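Local coordinates for protein spondin-1 (Homo sapiens, PDB 2ZOU) that probably acts in cell adhesion as a secreted extracellular-matrix glycoprotein, of which this is the reeler domain, at residues R18-G30 with I126-L140. Sequence-based numbering, arbitrary orientation.
Sequences REGYTEFSLRVEG and IVQKRIIYFQDEGSL. With EDO (1,2-ethanediol), chain F; EDO (1,2-ethanediol), chain E.
Ile126 CD1 sits over one face of the Phe24 ring, 3.7 Å from its centroid and 20° off the normal; Glu23 CG lies over the opposite face. At the ring edge, in plane, are Gln128 NE2, 3.3 Å from Phe24 CZ, and Thr22 OG1; the Gln128 amide stands nearly perpendicular to the ring. In one of two modelled conformers of Tyr21, Ser139 CB lies over a face of that ring, 3.9 Å from the centroid. Cut back to an alanine, Phe24 would probably lose the face on which Ile126 CD1 rests and leave Gln128 NE2 without the ring edge it meets. With chi1 at 60°, Ser139 OG lies between its own backbone N and carbonyl carbon, from where it donates to Phe24 O (2.7 Å) and accepts from Thr22 N (3.0 Å, 169° at the hydrogen) and from a water. Ser139 O in turn accepts from Leu26 N at 2.9 Å, in the carbonyl plane, whereas the bond from Ser139 N to Gly20 O is weak. Thr22 OG1 accepts from Phe24 N (3.1 Å), closing an ST turn that leads into strand 24-28. Ser139 thereby ties this edge strand of one sheet to the broken edge strand 131-144 of the other, joining the two layers of the reeler beta-sandwich along one side.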
ATOM      1  N   ARG A  18      -8.648  -4.082  14.562  1.00 25.31           N
ATOM      2  CA  ARG A  18      -9.190  -5.276  13.922  1.00 25.00           C
ATOM      3  C   ARG A  18      -8.125  -5.922  13.043  1.00 24.90           C
ATOM      4  O   ARG A  18      -8.063  -5.695  11.831  1.00 24.50           O
ATOM      5  CB  ARG A  18     -10.458  -4.949  13.123  1.00 25.25           C
ATOM      6  CG  ARG A  18     -11.626  -4.492  13.992  1.00 25.59           C
ATOM      7  CD  ARG A  18     -12.990  -4.709  13.319  1.00 25.92           C
ATOM      8  NE  ARG A  18     -13.361  -6.123  13.209  1.00 25.38           N
ATOM      9  CZ  ARG A  18     -13.855  -6.861  14.203  1.00 24.12           C
ATOM     10  NH1 ARG A  18     -14.035  -6.331  15.408  1.00 24.60           N
ATOM     11  NH2 ARG A  18     -14.167  -8.137  13.991  1.00 23.94           N
ATOM     12  N   GLU A  19      -7.271  -6.720  13.672  1.00 24.79           N
ATOM     13  CA  GLU A  19      -6.146  -7.319  12.979  1.00 24.66           C
ATOM     14  C   GLU A  19      -6.573  -8.609  12.307  1.00 24.51           C
ATOM     15  O   GLU A  19      -7.742  -9.021  12.373  1.00 25.11           O
ATOM     16  CB  GLU A  19      -4.963  -7.545  13.932  1.00 24.83           C
ATOM     17  CG  GLU A  19      -4.346  -6.244  14.439  1.00 25.28           C
ATOM     18  CD  GLU A  19      -3.197  -6.457  15.412  1.00 25.61           C
ATOM     19  OE1 GLU A  19      -3.158  -7.504  16.093  1.00 27.59           O
ATOM     20  OE2 GLU A  19      -2.331  -5.560  15.510  1.00 28.17           O
ATOM     21  N   GLY A  20      -5.625  -9.253  11.654  1.00 23.26           N
ATOM     22  CA  GLY A  20      -5.945 -10.474  10.986  1.00 22.29           C
ATOM     23  C   GLY A  20      -6.624 -10.195   9.670  1.00 21.24           C
ATOM     24  O   GLY A  20      -6.495  -9.114   9.085  1.00 21.82           O
ATOM     25  N   TYR A  21      -7.377 -11.179   9.213  1.00 18.79           N
ATOM     26  CA  TYR A  21      -7.538 -11.320   7.793  1.00 17.36           C
ATOM     27  C   TYR A  21      -8.923 -10.948   7.315  1.00 15.32           C
ATOM     28  O   TYR A  21      -9.928 -11.324   7.906  1.00 14.24           O
ATOM     29  CB  TYR A  21      -7.098 -12.711   7.323  0.65 18.29           C
ATOM     30  CG  TYR A  21      -5.593 -12.810   7.130  0.65 18.71           C
ATOM     31  CD1 TYR A  21      -5.044 -13.582   6.109  0.65 20.18           C
ATOM     32  CD2 TYR A  21      -4.720 -12.106   7.960  0.65 19.88           C
ATOM     33  CE1 TYR A  21      -3.657 -13.652   5.931  0.65 21.44           C
ATOM     34  CE2 TYR A  21      -3.345 -12.168   7.792  0.65 20.72           C
ATOM     35  CZ  TYR A  21      -2.821 -12.945   6.781  0.65 21.28           C
ATOM     36  OH  TYR A  21      -1.454 -12.996   6.629  0.65 21.92           O
ATOM     37  N   THR A  22      -8.958 -10.182   6.232  1.00 12.83           N
ATOM     38  CA  THR A  22     -10.195  -9.935   5.517  1.00 12.06           C
ATOM     39  C   THR A  22     -10.030 -10.606   4.161  1.00 11.36           C
ATOM     40  O   THR A  22      -9.032 -11.279   3.909  1.00 12.20           O
ATOM     41  CB  THR A  22     -10.495  -8.430   5.348  1.00 11.89           C
ATOM     42  OG1 THR A  22      -9.571  -7.848   4.411  1.00 11.86           O
ATOM     43  CG2 THR A  22     -10.410  -7.697   6.690  1.00 12.50           C
ATOM     44  N   GLU A  23     -11.006 -10.428   3.280  1.00 11.20           N
ATOM     45  CA  GLU A  23     -10.888 -11.007   1.948  1.00 11.88           C
ATOM     46  C   GLU A  23     -10.039 -10.145   1.007  1.00 11.15           C
ATOM     47  O   GLU A  23      -9.868 -10.487  -0.171  1.00 11.96           O
ATOM     48  CB  GLU A  23     -12.268 -11.251   1.342  1.00 12.27           C
ATOM     49  CG  GLU A  23     -12.939  -9.999   0.895  1.00 13.38           C
ATOM     50  CD  GLU A  23     -13.850  -9.387   1.936  1.00 15.00           C
ATOM     51  OE1 GLU A  23     -13.489  -9.342   3.141  1.00 15.52           O
ATOM     52  OE2 GLU A  23     -14.948  -8.928   1.541  1.00 16.31           O
ATOM     53  N   PHE A  24      -9.508  -9.037   1.520  1.00 10.44           N
ATOM     54  CA  PHE A  24      -8.677  -8.154   0.711  1.00  9.52           C
ATOM     55  C   PHE A  24      -7.231  -8.380   1.103  1.00 10.11           C
ATOM     56  O   PHE A  24      -6.903  -8.424   2.292  1.00 10.73           O
ATOM     57  CB  PHE A  24      -9.055  -6.693   0.949  1.00 10.51           C
ATOM     58  CG  PHE A  24     -10.468  -6.385   0.605  1.00  9.36           C
ATOM     59  CD1 PHE A  24     -10.830  -6.108  -0.714  1.00 10.56           C
ATOM     60  CD2 PHE A  24     -11.452  -6.409   1.581  1.00 10.96           C
ATOM     61  CE1 PHE A  24     -12.163  -5.836  -1.039  1.00 10.75           C
ATOM     62  CE2 PHE A  24     -12.794  -6.143   1.253  1.00  9.98           C
ATOM     63  CZ  PHE A  24     -13.139  -5.848  -0.053  1.00 10.37           C
ATOM     64  N   SER A  25      -6.373  -8.541   0.101  1.00 10.32           N
ATOM     65  CA  SER A  25      -4.964  -8.895   0.349  1.00 10.89           C
ATOM     66  C   SER A  25      -4.018  -7.920  -0.303  1.00 10.78           C
ATOM     67  O   SER A  25      -4.180  -7.612  -1.480  1.00 11.39           O
ATOM     68  CB  SER A  25      -4.655 -10.276  -0.221  0.65 12.01           C
ATOM     69  OG  SER A  25      -5.366 -11.265   0.482  0.65 13.44           O
ATOM     70  N   LEU A  26      -3.019  -7.469   0.456  1.00  9.88           N
ATOM     71  CA  LEU A  26      -1.924  -6.680  -0.098  1.00 10.65           C
ATOM     72  C   LEU A  26      -0.719  -7.599  -0.203  1.00 11.55           C
ATOM     73  O   LEU A  26      -0.303  -8.204   0.793  1.00 13.45           O
ATOM     74  CB  LEU A  26      -1.606  -5.516   0.836  1.00 10.26           C
ATOM     75  CG  LEU A  26      -0.567  -4.513   0.308  1.00 12.12           C
ATOM     76  CD1 LEU A  26      -1.088  -3.772  -0.916  1.00 15.02           C
ATOM     77  CD2 LEU A  26      -0.228  -3.521   1.383  1.00 13.30           C
ATOM     78  N   ARG A  27      -0.206  -7.765  -1.414  1.00 11.23           N
ATOM     79  CA  ARG A  27       0.884  -8.698  -1.656  1.00 11.89           C
ATOM     80  C   ARG A  27       1.962  -8.017  -2.453  1.00 11.40           C
ATOM     81  O   ARG A  27       1.739  -6.991  -3.071  1.00 12.07           O
ATOM     82  CB  ARG A  27       0.396  -9.925  -2.410  1.00 13.66           C
ATOM     83  CG  ARG A  27      -0.698 -10.668  -1.674  1.00 17.63           C
ATOM     84  CD  ARG A  27      -0.778 -12.110  -2.067  0.65 22.06           C
ATOM     85  NE  ARG A  27       0.447 -12.837  -1.741  0.65 24.89           N
ATOM     86  CZ  ARG A  27       0.547 -14.161  -1.751  0.65 26.47           C
ATOM     87  NH1 ARG A  27      -0.509 -14.908  -2.053  0.65 27.97           N
ATOM     88  NH2 ARG A  27       1.699 -14.738  -1.449  0.65 28.10           N
ATOM     89  N   VAL A  28       3.148  -8.603  -2.422  1.00 11.48           N
ATOM     90  CA  VAL A  28       4.210  -8.205  -3.322  1.00 12.16           C
ATOM     91  C   VAL A  28       4.522  -9.427  -4.183  1.00 10.75           C
ATOM     92  O   VAL A  28       4.809 -10.524  -3.658  1.00 11.26           O
ATOM     93  CB  VAL A  28       5.450  -7.769  -2.551  1.00 11.42           C
ATOM     94  CG1 VAL A  28       6.560  -7.389  -3.529  1.00 13.98           C
ATOM     95  CG2 VAL A  28       5.088  -6.561  -1.669  1.00 13.57           C
ATOM     96  N   GLU A  29       4.434  -9.259  -5.504  1.00 11.18           N
ATOM     97  CA  GLU A  29       4.676 -10.368  -6.419  1.00 10.96           C
ATOM     98  C   GLU A  29       6.070 -10.950  -6.194  1.00 10.72           C
ATOM     99  O   GLU A  29       7.046 -10.196  -6.056  1.00 10.51           O
ATOM    100  CB  GLU A  29       4.520  -9.924  -7.877  1.00 10.90           C
ATOM    101  CG  GLU A  29       3.071  -9.675  -8.290  1.00 12.19           C
ATOM    102  CD  GLU A  29       2.888  -9.484  -9.796  1.00 12.35           C
ATOM    103  OE1 GLU A  29       3.902  -9.386 -10.531  1.00 12.52           O
ATOM    104  OE2 GLU A  29       1.722  -9.453 -10.244  1.00 13.53           O
ATOM    105  N   GLY A  30       6.151 -12.278  -6.161  1.00 10.24           N
ATOM    106  CA  GLY A  30       7.403 -12.972  -5.901  1.00 10.08           C
ATOM    107  C   GLY A  30       7.650 -13.209  -4.418  1.00 10.98           C
ATOM    108  O   GLY A  30       8.647 -13.829  -4.076  1.00 10.91           O
ATOM    109  N   ILE A 126      -9.337   0.047   2.331  1.00 11.27           N
ATOM    110  CA  ILE A 126     -10.273  -0.004   1.199  1.00 11.96           C
ATOM    111  C   ILE A 126     -11.699   0.402   1.585  1.00 11.43           C
ATOM    112  O   ILE A 126     -12.052   0.416   2.771  1.00 11.04           O
ATOM    113  CB  ILE A 126     -10.315  -1.396   0.454  1.00 13.67           C
ATOM    114  CG1 ILE A 126     -11.004  -2.474   1.306  1.00 14.50           C
ATOM    115  CG2 ILE A 126      -8.917  -1.819  -0.085  1.00 14.85           C
ATOM    116  CD1 ILE A 126     -12.505  -2.590   1.112  1.00 16.53           C
ATOM    117  N   VAL A 127     -12.504   0.710   0.572  1.00 11.58           N
ATOM    118  CA  VAL A 127     -13.967   0.804   0.734  1.00 12.88           C
ATOM    119  C   VAL A 127     -14.726  -0.079  -0.260  1.00 13.40           C
ATOM    120  O   VAL A 127     -14.407  -0.078  -1.443  1.00 12.44           O
ATOM    121  CB  VAL A 127     -14.503   2.274   0.695  1.00 13.86           C
ATOM    122  CG1 VAL A 127     -14.098   2.986  -0.584  1.00 15.34           C
ATOM    123  CG2 VAL A 127     -16.019   2.298   0.891  1.00 13.76           C
ATOM    124  N   GLN A 128     -15.719  -0.831   0.238  1.00 13.66           N
ATOM    125  CA  GLN A 128     -16.654  -1.617  -0.590  1.00 14.25           C
ATOM    126  C   GLN A 128     -18.067  -1.118  -0.289  1.00 13.65           C
ATOM    127  O   GLN A 128     -18.593  -0.290  -1.031  1.00 14.26           O
ATOM    128  CB  GLN A 128     -16.517  -3.134  -0.322  1.00 14.32           C
ATOM    129  CG  GLN A 128     -17.411  -4.033  -1.218  1.00 14.45           C
ATOM    130  CD  GLN A 128     -17.223  -5.545  -1.009  1.00 15.18           C
ATOM    131  OE1 GLN A 128     -17.829  -6.347  -1.720  1.00 19.83           O
ATOM    132  NE2 GLN A 128     -16.431  -5.927  -0.021  1.00 16.94           N
ATOM    133  N   LYS A 129     -18.665  -1.612   0.800  1.00 12.06           N
ATOM    134  CA  LYS A 129     -19.896  -1.057   1.383  1.00 11.82           C
ATOM    135  C   LYS A 129     -19.666  -0.705   2.857  1.00 11.07           C
ATOM    136  O   LYS A 129     -20.594  -0.302   3.578  1.00 10.17           O
ATOM    137  CB  LYS A 129     -21.069  -2.028   1.208  1.00 11.62           C
ATOM    138  CG  LYS A 129     -21.463  -2.248  -0.252  1.00 13.20           C
ATOM    139  CD  LYS A 129     -22.863  -2.783  -0.384  1.00 14.25           C
ATOM    140  CE  LYS A 129     -23.173  -3.147  -1.825  1.00 15.46           C
ATOM    141  NZ  LYS A 129     -24.608  -3.481  -1.984  1.00 17.98           N
ATOM    142  N   ARG A 130     -18.411  -0.855   3.282  1.00 11.13           N
ATOM    143  CA  ARG A 130     -17.929  -0.437   4.593  1.00 10.95           C
ATOM    144  C   ARG A 130     -16.454  -0.112   4.387  1.00 10.90           C
ATOM    145  O   ARG A 130     -15.889  -0.492   3.360  1.00 10.38           O
ATOM    146  CB  ARG A 130     -18.106  -1.531   5.660  1.00 11.35           C
ATOM    147  CG  ARG A 130     -17.192  -2.729   5.487  1.00 12.64           C
ATOM    148  CD  ARG A 130     -17.410  -3.740   6.578  1.00 14.62           C
ATOM    149  NE  ARG A 130     -16.643  -4.950   6.310  1.00 16.68           N
ATOM    150  CZ  ARG A 130     -16.734  -6.067   7.017  1.00 20.46           C
ATOM    151  NH1 ARG A 130     -17.556  -6.140   8.053  1.00 20.60           N
ATOM    152  NH2 ARG A 130     -15.993  -7.114   6.682  1.00 21.26           N
ATOM    153  N   ILE A 131     -15.847   0.577   5.352  1.00 11.52           N
ATOM    154  CA  ILE A 131     -14.414   0.876   5.307  1.00 12.19           C
ATOM    155  C   ILE A 131     -13.607  -0.168   6.073  1.00 11.97           C
ATOM    156  O   ILE A 131     -13.940  -0.540   7.208  1.00 12.40           O
ATOM    157  CB  ILE A 131     -14.076   2.272   5.904  1.00 12.36           C
ATOM    158  CG1 ILE A 131     -14.935   3.395   5.300  0.65 13.91           C
ATOM    159  CG2 ILE A 131     -12.555   2.550   5.832  1.00 12.82           C
ATOM    160  CD1 ILE A 131     -14.612   3.765   3.878  0.65 14.43           C
ATOM    161  N   ILE A 132     -12.527  -0.619   5.449  1.00 12.16           N
ATOM    162  CA  ILE A 132     -11.529  -1.402   6.147  1.00 13.27           C
ATOM    163  C   ILE A 132     -10.364  -0.462   6.363  1.00 13.13           C
ATOM    164  O   ILE A 132      -9.732  -0.019   5.401  1.00 12.90           O
ATOM    165  CB  ILE A 132     -11.109  -2.661   5.349  1.00 13.33           C
ATOM    166  CG1 ILE A 132     -12.314  -3.549   5.015  0.65 14.68           C
ATOM    167  CG2 ILE A 132     -10.022  -3.444   6.092  1.00 15.09           C
ATOM    168  CD1 ILE A 132     -13.069  -4.088   6.222  0.65 14.96           C
ATOM    169  N   TYR A 133     -10.146  -0.119   7.629  1.00 13.29           N
ATOM    170  CA  TYR A 133      -9.150   0.860   8.043  1.00 14.09           C
ATOM    171  C   TYR A 133      -7.745   0.277   8.006  1.00 14.29           C
ATOM    172  O   TYR A 133      -7.582  -0.937   7.961  1.00 14.55           O
ATOM    173  CB  TYR A 133      -9.487   1.353   9.455  1.00 15.23           C
ATOM    174  CG  TYR A 133     -10.772   2.143   9.508  1.00 16.07           C
ATOM    175  CD1 TYR A 133     -10.758   3.518   9.306  1.00 16.91           C
ATOM    176  CD2 TYR A 133     -11.995   1.520   9.742  1.00 16.70           C
ATOM    177  CE1 TYR A 133     -11.937   4.263   9.361  1.00 18.37           C
ATOM    178  CE2 TYR A 133     -13.176   2.251   9.784  1.00 18.48           C
ATOM    179  CZ  TYR A 133     -13.134   3.622   9.588  1.00 17.72           C
ATOM    180  OH  TYR A 133     -14.284   4.375   9.626  1.00 17.94           O
ATOM    181  N   PHE A 134      -6.735   1.147   8.020  1.00 14.22           N
ATOM    182  CA  PHE A 134      -5.342   0.701   8.150  1.00 14.38           C
ATOM    183  C   PHE A 134      -5.162  -0.108   9.430  1.00 15.30           C
ATOM    184  O   PHE A 134      -5.729   0.232  10.473  1.00 15.25           O
ATOM    185  CB  PHE A 134      -4.371   1.887   8.236  1.00 14.43           C
ATOM    186  CG  PHE A 134      -4.201   2.657   6.955  1.00 13.87           C
ATOM    187  CD1 PHE A 134      -3.577   2.074   5.852  1.00 14.54           C
ATOM    188  CD2 PHE A 134      -4.603   3.985   6.871  1.00 14.81           C
ATOM    189  CE1 PHE A 134      -3.396   2.786   4.671  1.00 13.60           C
ATOM    190  CE2 PHE A 134      -4.422   4.713   5.700  1.00 14.59           C
ATOM    191  CZ  PHE A 134      -3.811   4.104   4.589  1.00 13.96           C
ATOM    192  N   GLN A 135      -4.360  -1.164   9.362  1.00 15.35           N
ATOM    193  CA  GLN A 135      -4.058  -1.965  10.542  1.00 16.15           C
ATOM    194  C   GLN A 135      -2.573  -2.222  10.677  1.00 16.11           C
ATOM    195  O   GLN A 135      -1.851  -2.220   9.683  1.00 15.64           O
ATOM    196  CB  GLN A 135      -4.798  -3.293  10.481  1.00 16.84           C
ATOM    197  CG  GLN A 135      -6.306  -3.161  10.613  1.00 17.79           C
ATOM    198  CD  GLN A 135      -6.766  -2.718  11.985  1.00 21.44           C
ATOM    199  OE1 GLN A 135      -6.110  -2.976  12.999  1.00 22.18           O
ATOM    200  NE2 GLN A 135      -7.917  -2.047  12.025  1.00 21.89           N
ATOM    201  N   ASP A 136      -2.119  -2.453  11.911  1.00 16.63           N
ATOM    202  CA  ASP A 136      -0.704  -2.721  12.163  1.00 17.35           C
ATOM    203  C   ASP A 136      -0.275  -4.081  11.644  1.00 16.68           C
ATOM    204  O   ASP A 136       0.878  -4.255  11.246  1.00 17.30           O
ATOM    205  CB  ASP A 136      -0.363  -2.585  13.656  1.00 17.37           C
ATOM    206  CG  ASP A 136      -0.432  -1.142  14.149  1.00 20.02           C
ATOM    207  OD1 ASP A 136      -0.504  -0.210  13.319  1.00 23.83           O
ATOM    208  OD2 ASP A 136      -0.401  -0.932  15.377  1.00 22.81           O
ATOM    209  N   GLU A 137      -1.219  -5.024  11.637  1.00 16.88           N
ATOM    210  CA  GLU A 137      -1.023  -6.372  11.108  1.00 16.72           C
ATOM    211  C   GLU A 137      -2.325  -6.822  10.487  1.00 16.04           C
ATOM    212  O   GLU A 137      -3.400  -6.398  10.904  1.00 16.88           O
ATOM    213  CB  GLU A 137      -0.650  -7.341  12.225  1.00 17.78           C
ATOM    214  CG  GLU A 137       0.784  -7.224  12.667  1.00 21.42           C
ATOM    215  CD  GLU A 137       1.093  -8.112  13.852  1.00 24.20           C
ATOM    216  OE1 GLU A 137       0.284  -9.017  14.167  1.00 26.53           O
ATOM    217  OE2 GLU A 137       2.151  -7.899  14.473  1.00 26.93           O
ATOM    218  N   GLY A 138      -2.232  -7.688   9.488  1.00 14.47           N
ATOM    219  CA  GLY A 138      -3.427  -8.173   8.837  1.00 13.39           C
ATOM    220  C   GLY A 138      -3.198  -8.401   7.367  1.00 12.85           C
ATOM    221  O   GLY A 138      -2.084  -8.257   6.867  1.00 13.15           O
ATOM    222  N   SER A 139      -4.269  -8.743   6.666  1.00 11.64           N
ATOM    223  CA  SER A 139      -4.122  -9.110   5.271  1.00 10.67           C
ATOM    224  C   SER A 139      -3.802  -7.930   4.350  1.00 10.59           C
ATOM    225  O   SER A 139      -3.342  -8.142   3.232  1.00 10.50           O
ATOM    226  CB  SER A 139      -5.360  -9.875   4.789  1.00 11.36           C
ATOM    227  OG  SER A 139      -6.535  -9.094   4.909  1.00 11.20           O
ATOM    228  N   LEU A 140      -4.069  -6.706   4.804  1.00 10.70           N
ATOM    229  CA  LEU A 140      -3.752  -5.505   4.026  1.00 11.13           C
ATOM    230  C   LEU A 140      -2.482  -4.808   4.515  1.00 12.22           C
ATOM    231  O   LEU A 140      -2.269  -3.640   4.243  1.00 12.47           O
ATOM    232  CB  LEU A 140      -4.943  -4.542   4.034  1.00 11.80           C
ATOM    233  CG  LEU A 140      -6.096  -4.936   3.094  1.00 12.64           C
ATOM    234  CD1 LEU A 140      -7.227  -3.931   3.244  1.00 14.49           C
ATOM    235  CD2 LEU A 140      -5.667  -5.008   1.660  1.00 14.24           C
TER
HETATM  236  C1  EDO F   6      -6.223  -3.629   7.110  1.00 31.59           C
HETATM  237  O1  EDO F   6      -6.462  -2.422   6.384  1.00 32.71           O
HETATM  238  C2  EDO F   6      -7.484  -4.115   7.806  1.00 32.01           C
HETATM  239  O2  EDO F   6      -7.492  -5.543   7.852  1.00 31.00           O
HETATM  240  C1  EDO E   5      -7.457 -11.427  -2.371  1.00 27.27           C
HETATM  241  O1  EDO E   5      -7.616 -11.804  -1.001  1.00 21.92           O
HETATM  242  C2  EDO E   5      -6.925 -12.568  -3.227  1.00 29.07           C
HETATM  243  O2  EDO E   5      -7.978 -13.120  -4.028  1.00 31.24           O
HETATM  244  O   HOH W   1      -7.653  -6.458   5.573  1.00 20.26           O